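Putative methyltransferase protein (Bacteroides fragilis, PDB 5BP9) binds S-adenosyl-L-homocysteine and is probably an S-adenosylmethionine-dependent methyltransferase whose substrate is not established. Local coordinates at residues Lys62-Asp74 against Tyr224-Ile236. Numbering follows the deposited sequence.
With ETE (2-{2-[2-2-(methoxy-ethoxy)-ethoxy]-ethoxy}-ethanol), chain B.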
loop_
_atom_site.group_PDB
_atom_site.type_symbol
_atom_site.label_atom_id
_atom_site.label_comp_id
_atom_site.label_asym_id
_atom_site.label_seq_id
_atom_site.Cartn_x
_atom_site.Cartn_y
_atom_site.Cartn_z
ATOM N N LYS A 62 -4.269 -15.621 -17.883
ATOM C CA LYS A 62 -3.052 -15.379 -18.662
ATOM C C LYS A 62 -2.845 -13.866 -18.724
ATOM O O LYS A 62 -3.809 -13.103 -18.678
ATOM C CB LYS A 62 -3.189 -15.918 -20.092
ATOM C CG LYS A 62 -3.362 -17.433 -20.186
ATOM N N ALA A 63 -1.595 -13.439 -18.847
ATOM C CA ALA A 63 -1.288 -12.012 -18.914
ATOM C C ALA A 63 0.099 -11.792 -19.499
ATOM O O ALA A 63 0.965 -12.662 -19.407
ATOM C CB ALA A 63 -1.398 -11.374 -17.518
ATOM N N ASP A 64 0.285 -10.626 -20.121
ATOM C CA ASP A 64 1.593 -10.135 -20.512
ATOM C C ASP A 64 2.265 -9.635 -19.196
ATOM O O ASP A 64 1.732 -9.788 -18.074
ATOM C CB ASP A 64 1.433 -9.031 -21.591
ATOM C CG ASP A 64 2.751 -8.602 -22.271
ATOM O OD1 ASP A 64 3.832 -9.219 -22.026
ATOM O OD2 ASP A 64 2.729 -7.608 -23.044
ATOM N N ARG A 65 3.453 -9.074 -19.322
ATOM C CA ARG A 65 4.198 -8.624 -18.172
ATOM C C ARG A 65 3.825 -7.193 -17.796
ATOM O O ARG A 65 3.624 -6.329 -18.649
ATOM C CB ARG A 65 5.687 -8.711 -18.448
ATOM C CG ARG A 65 6.181 -10.084 -18.861
ATOM C CD ARG A 65 5.787 -11.204 -17.927
ATOM N NE ARG A 65 6.243 -12.510 -18.414
ATOM C CZ ARG A 65 7.462 -13.026 -18.265
ATOM N NH1 ARG A 65 8.444 -12.374 -17.634
ATOM N NH2 ARG A 65 7.702 -14.238 -18.757
ATOM N N LEU A 66 3.728 -6.971 -16.496
ATOM C CA LEU A 66 3.538 -5.635 -15.941
ATOM C C LEU A 66 4.921 -5.025 -15.745
ATOM O O LEU A 66 5.667 -5.440 -14.879
ATOM C CB LEU A 66 2.742 -5.703 -14.630
ATOM C CG LEU A 66 2.495 -4.378 -13.907
ATOM C CD1 LEU A 66 1.738 -3.374 -14.793
ATOM C CD2 LEU A 66 1.764 -4.673 -12.599
ATOM N N ARG A 67 5.216 -3.996 -16.525
ATOM C CA ARG A 67 6.548 -3.398 -16.586
ATOM C C ARG A 67 6.586 -2.169 -15.677
ATOM O O ARG A 67 5.609 -1.399 -15.647
ATOM C CB ARG A 67 6.888 -3.012 -18.019
ATOM C CG ARG A 67 6.878 -4.215 -18.971
ATOM C CD ARG A 67 6.847 -3.838 -20.438
ATOM N NE ARG A 67 8.084 -3.188 -20.856
ATOM C CZ ARG A 67 8.274 -2.648 -22.061
ATOM N NH1 ARG A 67 7.295 -2.658 -22.970
ATOM N NH2 ARG A 67 9.437 -2.066 -22.341
ATOM N N VAL A 68 7.726 -1.981 -14.992
ATOM C CA VAL A 68 7.912 -0.874 -14.042
ATOM C C VAL A 68 9.183 -0.123 -14.378
ATOM O O VAL A 68 10.261 -0.725 -14.451
ATOM C CB VAL A 68 8.051 -1.359 -12.585
ATOM C CG1 VAL A 68 8.017 -0.189 -11.612
ATOM C CG2 VAL A 68 6.946 -2.321 -12.221
ATOM N N PHE A 69 9.036 1.182 -14.569
ATOM C CA PHE A 69 10.132 2.097 -14.871
ATOM C C PHE A 69 10.322 3.053 -13.695
ATOM O O PHE A 69 9.411 3.260 -12.909
ATOM C CB PHE A 69 9.855 2.899 -16.143
ATOM C CG PHE A 69 9.613 2.073 -17.377
ATOM C CD1 PHE A 69 8.349 1.590 -17.667
ATOM C CD2 PHE A 69 10.628 1.877 -18.301
ATOM C CE1 PHE A 69 8.105 0.852 -18.811
ATOM C CE2 PHE A 69 10.382 1.164 -19.458
ATOM C CZ PHE A 69 9.124 0.631 -19.693
ATOM N N SER A 70 11.503 3.662 -13.603
ATOM C CA SER A 70 11.816 4.579 -12.521
ATOM C C SER A 70 12.926 5.515 -12.934
ATOM O O SER A 70 13.774 5.140 -13.742
ATOM C CB SER A 70 12.282 3.757 -11.327
ATOM O OG SER A 70 12.786 4.537 -10.274
ATOM N N SER A 71 12.948 6.714 -12.352
ATOM C CA SER A 71 14.096 7.602 -12.589
ATOM C C SER A 71 15.361 7.121 -11.853
ATOM O O SER A 71 16.461 7.515 -12.236
ATOM C CB SER A 71 13.779 9.049 -12.216
ATOM O OG SER A 71 13.787 9.225 -10.823
ATOM N N GLN A 72 15.204 6.265 -10.830
ATOM C CA GLN A 72 16.304 5.801 -9.957
ATOM C C GLN A 72 16.801 4.379 -10.267
ATOM O O GLN A 72 17.934 4.036 -9.955
ATOM C CB GLN A 72 15.870 5.831 -8.485
ATOM C CG GLN A 72 15.546 7.216 -7.918
ATOM C CD GLN A 72 14.069 7.638 -8.062
ATOM O OE1 GLN A 72 13.169 6.826 -8.334
ATOM N NE2 GLN A 72 13.824 8.917 -7.871
ATOM N N PHE A 73 15.934 3.550 -10.844
ATOM C CA PHE A 73 16.205 2.122 -11.047
ATOM C C PHE A 73 15.973 1.719 -12.504
ATOM O O PHE A 73 15.191 2.357 -13.204
ATOM C CB PHE A 73 15.295 1.303 -10.130
ATOM C CG PHE A 73 15.521 1.562 -8.677
ATOM C CD1 PHE A 73 16.706 1.155 -8.064
ATOM C CD2 PHE A 73 14.573 2.251 -7.918
ATOM C CE1 PHE A 73 16.934 1.412 -6.711
ATOM C CE2 PHE A 73 14.795 2.504 -6.567
ATOM C CZ PHE A 73 15.980 2.090 -5.964
ATOM N N ASP A 74 16.665 0.670 -12.954
ATOM C CA ASP A 74 16.483 0.159 -14.319
ATOM C C ASP A 74 15.113 -0.499 -14.441
ATOM O O ASP A 74 14.516 -0.895 -13.430
ATOM C CB ASP A 74 17.540 -0.882 -14.693
ATOM C CG ASP A 74 18.939 -0.350 -14.606
ATOM O OD1 ASP A 74 19.142 0.852 -14.884
ATOM O OD2 ASP A 74 19.829 -1.147 -14.253
ATOM N N TYR A 224 16.372 9.440 0.575
ATOM C CA TYR A 224 16.673 8.391 -0.390
ATOM C C TYR A 224 15.489 7.438 -0.677
ATOM O O TYR A 224 15.424 6.853 -1.747
ATOM C CB TYR A 224 17.912 7.574 0.005
ATOM C CG TYR A 224 17.822 6.918 1.367
ATOM C CD1 TYR A 224 17.118 5.740 1.571
ATOM C CD2 TYR A 224 18.453 7.496 2.465
ATOM C CE1 TYR A 224 17.035 5.164 2.839
ATOM C CE2 TYR A 224 18.390 6.922 3.705
ATOM C CZ TYR A 224 17.667 5.764 3.897
ATOM O OH TYR A 224 17.631 5.226 5.167
ATOM N N GLY A 225 14.567 7.300 0.274
ATOM C CA GLY A 225 13.384 6.456 0.097
ATOM C C GLY A 225 12.281 7.079 -0.754
ATOM O O GLY A 225 11.282 6.407 -1.039
ATOM N N GLU A 226 12.446 8.341 -1.164
ATOM C CA GLU A 226 11.481 9.008 -2.063
ATOM C C GLU A 226 11.804 8.619 -3.517
ATOM O O GLU A 226 12.636 9.266 -4.187
ATOM C CB GLU A 226 11.499 10.531 -1.858
ATOM C CG GLU A 226 10.925 10.946 -0.500
ATOM C CD GLU A 226 10.947 12.424 -0.242
ATOM O OE1 GLU A 226 11.725 13.155 -0.893
ATOM O OE2 GLU A 226 10.205 12.864 0.642
ATOM N N ILE A 227 11.164 7.537 -3.958
ATOM C CA ILE A 227 11.361 6.917 -5.280
ATOM C C ILE A 227 10.191 7.358 -6.164
ATOM O O ILE A 227 9.123 7.702 -5.682
ATOM C CB ILE A 227 11.350 5.350 -5.140
ATOM C CG1 ILE A 227 12.433 4.884 -4.170
ATOM C CG2 ILE A 227 11.541 4.619 -6.472
ATOM C CD1 ILE A 227 13.799 5.426 -4.484
ATOM N N ASP A 228 10.393 7.329 -7.467
ATOM C CA ASP A 228 9.294 7.416 -8.407
ATOM C C ASP A 228 9.275 6.227 -9.328
ATOM O O ASP A 228 10.313 5.634 -9.653
ATOM C CB ASP A 228 9.336 8.698 -9.209
ATOM C CG ASP A 228 10.589 8.821 -10.025
ATOM O OD1 ASP A 228 10.665 8.259 -11.147
ATOM O OD2 ASP A 228 11.521 9.454 -9.503
ATOM N N PHE A 229 8.066 5.888 -9.728
ATOM C CA PHE A 229 7.810 4.777 -10.630
ATOM C C PHE A 229 6.791 5.174 -11.702
ATOM O O PHE A 229 6.077 6.146 -11.571
ATOM C CB PHE A 229 7.262 3.580 -9.855
ATOM C CG PHE A 229 8.253 2.911 -8.946
ATOM C CD1 PHE A 229 9.339 2.226 -9.472
ATOM C CD2 PHE A 229 8.053 2.871 -7.590
ATOM C CE1 PHE A 229 10.217 1.549 -8.668
ATOM C CE2 PHE A 229 8.934 2.199 -6.772
ATOM C CZ PHE A 229 10.019 1.543 -7.304
ATOM N N ARG A 230 6.712 4.350 -12.745
ATOM C CA ARG A 230 5.661 4.433 -13.748
ATOM C C ARG A 230 5.524 3.034 -14.329
ATOM O O ARG A 230 6.511 2.346 -14.497
ATOM C CB ARG A 230 5.955 5.497 -14.835
ATOM C CG ARG A 230 7.169 5.244 -15.656
ATOM C CD ARG A 230 7.482 6.426 -16.557
ATOM N NE ARG A 230 8.698 6.192 -17.334
ATOM C CZ ARG A 230 9.954 6.370 -16.900
ATOM N NH1 ARG A 230 10.228 6.780 -15.641
ATOM N NH2 ARG A 230 10.962 6.127 -17.745
HETATM N N MSE A 231 4.299 2.628 -14.621
HETATM C CA MSE A 231 4.032 1.255 -15.077
HETATM C C MSE A 231 3.433 1.246 -16.446
HETATM O O MSE A 231 2.793 2.225 -16.901
HETATM C CB MSE A 231 3.118 0.548 -14.078
HETATM C CG MSE A 231 3.852 0.327 -12.754
HETATM SE SE MSE A 231 2.683 -0.619 -11.474
HETATM C CE MSE A 231 1.311 0.759 -11.198
ATOM N N GLN A 232 3.705 0.148 -17.150
ATOM C CA GLN A 232 3.160 -0.089 -18.486
ATOM C C GLN A 232 2.672 -1.536 -18.572
ATOM O O GLN A 232 3.352 -2.425 -18.104
ATOM C CB GLN A 232 4.210 0.182 -19.567
ATOM C CG GLN A 232 3.727 -0.165 -20.975
ATOM C CD GLN A 232 4.798 -0.077 -22.017
ATOM O OE1 GLN A 232 5.927 0.299 -21.744
ATOM N NE2 GLN A 232 4.447 -0.454 -23.233
ATOM N N TYR A 233 1.503 -1.740 -19.177
ATOM C CA TYR A 233 0.968 -3.084 -19.428
ATOM C C TYR A 233 0.416 -3.089 -20.831
ATOM O O TYR A 233 -0.501 -2.328 -21.123
ATOM C CB TYR A 233 -0.139 -3.453 -18.429
ATOM C CG TYR A 233 -0.668 -4.851 -18.670
ATOM C CD1 TYR A 233 0.121 -5.958 -18.393
ATOM C CD2 TYR A 233 -1.917 -5.060 -19.252
ATOM C CE1 TYR A 233 -0.339 -7.257 -18.663
ATOM C CE2 TYR A 233 -2.376 -6.350 -19.539
ATOM C CZ TYR A 233 -1.585 -7.445 -19.221
ATOM O OH TYR A 233 -1.964 -8.744 -19.491
ATOM N N LYS A 234 1.000 -3.921 -21.716
ATOM C CA LYS A 234 0.637 -3.907 -23.138
ATOM C C LYS A 234 0.823 -2.459 -23.626
ATOM O O LYS A 234 1.923 -1.938 -23.468
ATOM C CB LYS A 234 -0.762 -4.514 -23.351
ATOM C CG LYS A 234 -0.825 -5.972 -22.913
ATOM C CD LYS A 234 -2.155 -6.587 -23.263
ATOM C CE LYS A 234 -2.208 -8.070 -22.964
ATOM N NZ LYS A 234 -3.557 -8.641 -23.236
ATOM N N ASP A 235 -0.226 -1.811 -24.142
ATOM C CA ASP A 235 -0.176 -0.426 -24.604
ATOM C C ASP A 235 -0.884 0.534 -23.639
ATOM O O ASP A 235 -1.306 1.636 -24.025
ATOM C CB ASP A 235 -0.746 -0.307 -26.023
ATOM C CG ASP A 235 -2.219 -0.690 -26.123
ATOM O OD1 ASP A 235 -2.769 -1.284 -25.176
ATOM O OD2 ASP A 235 -2.819 -0.409 -27.183
ATOM N N ILE A 236 -1.027 0.098 -22.391
ATOM C CA ILE A 236 -1.577 0.959 -21.345
ATOM C C ILE A 236 -0.433 1.560 -20.533
ATOM O O ILE A 236 0.335 0.854 -19.886
ATOM C CB ILE A 236 -2.526 0.185 -20.418
ATOM C CG1 ILE A 236 -3.670 -0.404 -21.254
ATOM C CG2 ILE A 236 -3.087 1.084 -19.324
ATOM C CD1 ILE A 236 -4.455 -1.434 -20.523
HETATM O OH2 ETE B . -0.779 6.017 -8.381
HETATM C C12 ETE B . -0.580 4.691 -8.863
HETATM C C22 ETE B . 0.173 3.963 -7.768
HETATM O OH3 ETE B . 0.332 2.588 -8.090
HETATM C C13 ETE B . 1.682 0.638 -7.657
HETATM C C23 ETE B . 1.088 1.915 -7.084
HETATM O OH4 ETE B . 2.462 -0.031 -6.665
HETATM C C14 ETE B . 4.821 0.134 -7.070
HETATM C C24 ETE B . 3.588 -0.753 -7.171
HETATM O OH5 ETE B . 5.890 -0.420 -7.834
HETATM C C15 ETE B . 8.006 -1.571 -7.538
HETATM C C25 ETE B . 6.517 -1.550 -7.213
HETATM O OH6 ETE B . 8.446 -2.926 -7.676
HETATM C C26 ETE B . 9.565 -3.085 -8.549
HETATM O O HOH W 1 3.356 -5.529 -21.228
HETATM O O HOH W 2 4.624 -3.679 -22.883
HETATM O O HOH W 3 6.290 -0.999 -25.793
HETATM O O HOH W 4 13.386 5.888 -16.533
#
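With chi1 at 61°, D228 turns its carboxylate to the 70-72 turn, and Q72, bent at chi2 (90°), brings its amide against it, the two planes 59° apart. In the modelled conformers of S71 and Q72, each one of two, S71 OG reaches D228 OD2 on its syn lone pair at 2.6 Å, while Q72 NE2 meets the same oxygen from above the carboxylate plane at 2.9 Å; S71 N donates to OD1. D228 N in turn donates to Q72 OE1 (3.0 Å, nearly straight). S70 OG donates to D228 O and, in an ST turn, accepts from Q72 N. Beyond this polar cluster, strands 66-69 and 226-233 pair antiparallel, R67 with Q232 and F69 with R230 being hydrogen-bonded pairs. F69 CB sits 3.5 Å above the plane of the R230 guanidinium, over its centre. On the other face, V68 CG1 touches F229 CD1, and F229 and M231, a selenomethionine, line the pocket of the bound glycol ether. At the far end Y233 OH accepts from D64 N and also bonds D56 of helix 49-60. Three donated hydrogen bonds should, in these conformers, stabilise the D228 carboxylate as an anion, probably helping to hold the turn beside a sheet whose apolar face borders the ligand pocket.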